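Local coordinates for protein endoglucanase (Humicola insolens, PDB 1DYS) that hydrolyses internal beta-1,4-glucosidic linkages in cellulose, as a family 6 endoglucanase that takes part in the breakdown of plant biomass, at residues M144-S149 with G185-A190. Numbering follows the deposited sequence.
Sequences MVTGTS and GWLGWA
The indole of Trp186 meets Thr146 at its pyrrole edge, not over a face. NE1 of Trp186 donates to OG1 of Thr146 at 2.8 Å, with a nearly straight N-H...O angle of 168° and the oxygen almost in the ring plane; CB of Thr146 also lies in that plane, behind the hydroxyl. The methyl CG2 of Thr146 sits next to the bond, 3.6 Å from NE1 of Trp186. OG1 of Thr146 stands between its own backbone N and carbonyl carbon (chi1 62°), where it also hydrogen-bonds to Gly142 O one turn back in its helix. The threonine oxygen is thus gripped by both the indole and its own helix, which fixes its rotation. A second flat group, Trp189, closes on its own segment: its NE1 donates to Gly185 O at 2.8 Å from above the carbonyl plane, with Trp186 O at the ring edge.

Beside the polar bond is a small apolar contact, CG1 of Val145 against CD2 of Leu187 at 3.9 Å. Trp186 is probably a substrate-binding residue, and its side chain lies beside those of Asp139, a probable proton donor, and Asn183; the edge bond probably helps hold the ring in place beside the active site. A phenylalanine in place of Trp186 would probably leave the Thr146 hydroxyl without its indole donor and the aromatic ring freer to turn.

The contact joins two short helices, 140-146 and 184-187, that follow neighbouring parallel strands 132-136 and 175-180 of the central parallel sheet, the distorted barrel of family 6 glycoside hydrolases. Helix 190-207 backs both, with Lys192 touching Val145 and Thr146, and Thr196 touching Leu187; helix 150-169 packs against Met144.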
loop_
_atom_site.group_PDB
_atom_site.type_symbol
_atom_site.label_atom_id
_atom_site.label_comp_id
_atom_site.label_asym_id
_atom_site.label_seq_id
_atom_site.Cartn_x
_atom_site.Cartn_y
_atom_site.Cartn_z
ATOM N N MET A 144 7.932 -19.895 -2.985
ATOM C CA MET A 144 7.788 -21.070 -3.825
ATOM C C MET A 144 8.310 -22.348 -3.168
ATOM O O MET A 144 7.617 -23.379 -3.274
ATOM C CB MET A 144 8.546 -20.904 -5.138
ATOM C CG MET A 144 7.715 -20.615 -6.369
ATOM S SD MET A 144 8.791 -19.827 -7.578
ATOM C CE MET A 144 8.388 -18.102 -7.319
ATOM N N VAL A 145 9.438 -22.310 -2.483
ATOM C CA VAL A 145 10.001 -23.466 -1.795
ATOM C C VAL A 145 9.257 -23.915 -0.552
ATOM O O VAL A 145 9.145 -25.109 -0.242
ATOM C CB VAL A 145 11.461 -23.186 -1.340
ATOM C CG1 VAL A 145 11.972 -24.193 -0.313
ATOM C CG2 VAL A 145 12.407 -23.137 -2.522
ATOM N N THR A 146 8.867 -22.987 0.302
ATOM C CA THR A 146 8.250 -23.347 1.575
ATOM C C THR A 146 6.765 -23.046 1.607
ATOM O O THR A 146 6.086 -23.312 2.600
ATOM C CB THR A 146 9.006 -22.617 2.702
ATOM O OG1 THR A 146 8.855 -21.204 2.465
ATOM C CG2 THR A 146 10.487 -22.962 2.692
ATOM N N GLY A 147 6.222 -22.483 0.531
ATOM C CA GLY A 147 4.826 -22.087 0.488
ATOM C C GLY A 147 3.883 -23.256 0.227
ATOM O O GLY A 147 3.653 -23.549 -0.942
ATOM N N THR A 148 3.313 -23.841 1.268
ATOM C CA THR A 148 2.398 -24.972 1.047
ATOM C C THR A 148 0.916 -24.675 1.197
ATOM O O THR A 148 0.092 -25.596 1.082
ATOM C CB THR A 148 2.712 -26.101 2.053
ATOM O OG1 THR A 148 2.581 -25.554 3.366
ATOM C CG2 THR A 148 4.116 -26.652 1.835
ATOM N N SER A 149 0.569 -23.422 1.464
ATOM C CA SER A 149 -0.841 -23.050 1.580
ATOM C C SER A 149 -1.487 -23.199 0.216
ATOM O O SER A 149 -0.844 -23.196 -0.849
ATOM C CB SER A 149 -0.925 -21.586 2.063
ATOM O OG SER A 149 -0.531 -20.778 0.927
ATOM N N GLY A 185 18.168 -17.517 6.961
ATOM C CA GLY A 185 17.222 -18.029 7.920
ATOM C C GLY A 185 16.048 -18.780 7.317
ATOM O O GLY A 185 15.355 -19.569 7.970
ATOM N N TRP A 186 15.727 -18.419 6.087
ATOM C CA TRP A 186 14.611 -19.033 5.388
ATOM C C TRP A 186 15.075 -20.260 4.607
ATOM O O TRP A 186 14.530 -21.343 4.764
ATOM C CB TRP A 186 14.046 -17.997 4.386
ATOM C CG TRP A 186 12.692 -18.314 3.819
ATOM C CD1 TRP A 186 12.113 -19.527 3.568
ATOM C CD2 TRP A 186 11.713 -17.336 3.382
ATOM N NE1 TRP A 186 10.841 -19.381 3.042
ATOM C CE2 TRP A 186 10.587 -18.028 2.930
ATOM C CE3 TRP A 186 11.683 -15.932 3.374
ATOM C CZ2 TRP A 186 9.440 -17.398 2.441
ATOM C CZ3 TRP A 186 10.536 -15.320 2.889
ATOM C CH2 TRP A 186 9.440 -16.033 2.413
ATOM N N LEU A 187 16.052 -20.083 3.733
ATOM C CA LEU A 187 16.466 -21.091 2.780
ATOM C C LEU A 187 17.897 -21.611 2.958
ATOM O O LEU A 187 18.349 -22.361 2.076
ATOM C CB LEU A 187 16.375 -20.493 1.370
ATOM C CG LEU A 187 14.986 -19.997 0.942
ATOM C CD1 LEU A 187 15.015 -19.472 -0.487
ATOM C CD2 LEU A 187 13.997 -21.131 1.109
ATOM N N GLY A 188 18.510 -21.198 4.043
ATOM C CA GLY A 188 19.900 -21.579 4.327
ATOM C C GLY A 188 20.040 -22.881 5.094
ATOM O O GLY A 188 21.156 -23.392 5.196
ATOM N N TRP A 189 18.966 -23.385 5.667
ATOM C CA TRP A 189 19.022 -24.670 6.359
ATOM C C TRP A 189 19.477 -25.764 5.413
ATOM O O TRP A 189 19.297 -25.716 4.208
ATOM C CB TRP A 189 17.610 -25.071 6.815
ATOM C CG TRP A 189 17.106 -23.995 7.740
ATOM C CD1 TRP A 189 16.244 -22.982 7.416
ATOM C CD2 TRP A 189 17.466 -23.813 9.107
ATOM N NE1 TRP A 189 16.035 -22.193 8.529
ATOM C CE2 TRP A 189 16.773 -22.679 9.571
ATOM C CE3 TRP A 189 18.327 -24.503 9.984
ATOM C CZ2 TRP A 189 16.887 -22.219 10.883
ATOM C CZ3 TRP A 189 18.419 -24.034 11.284
ATOM C CH2 TRP A 189 17.720 -22.903 11.727
ATOM N N ALA A 190 20.003 -26.825 6.021
ATOM C CA ALA A 190 20.425 -27.996 5.254
ATOM C C ALA A 190 19.375 -28.530 4.307
ATOM O O ALA A 190 19.630 -28.710 3.117
ATOM C CB ALA A 190 20.776 -29.063 6.308
#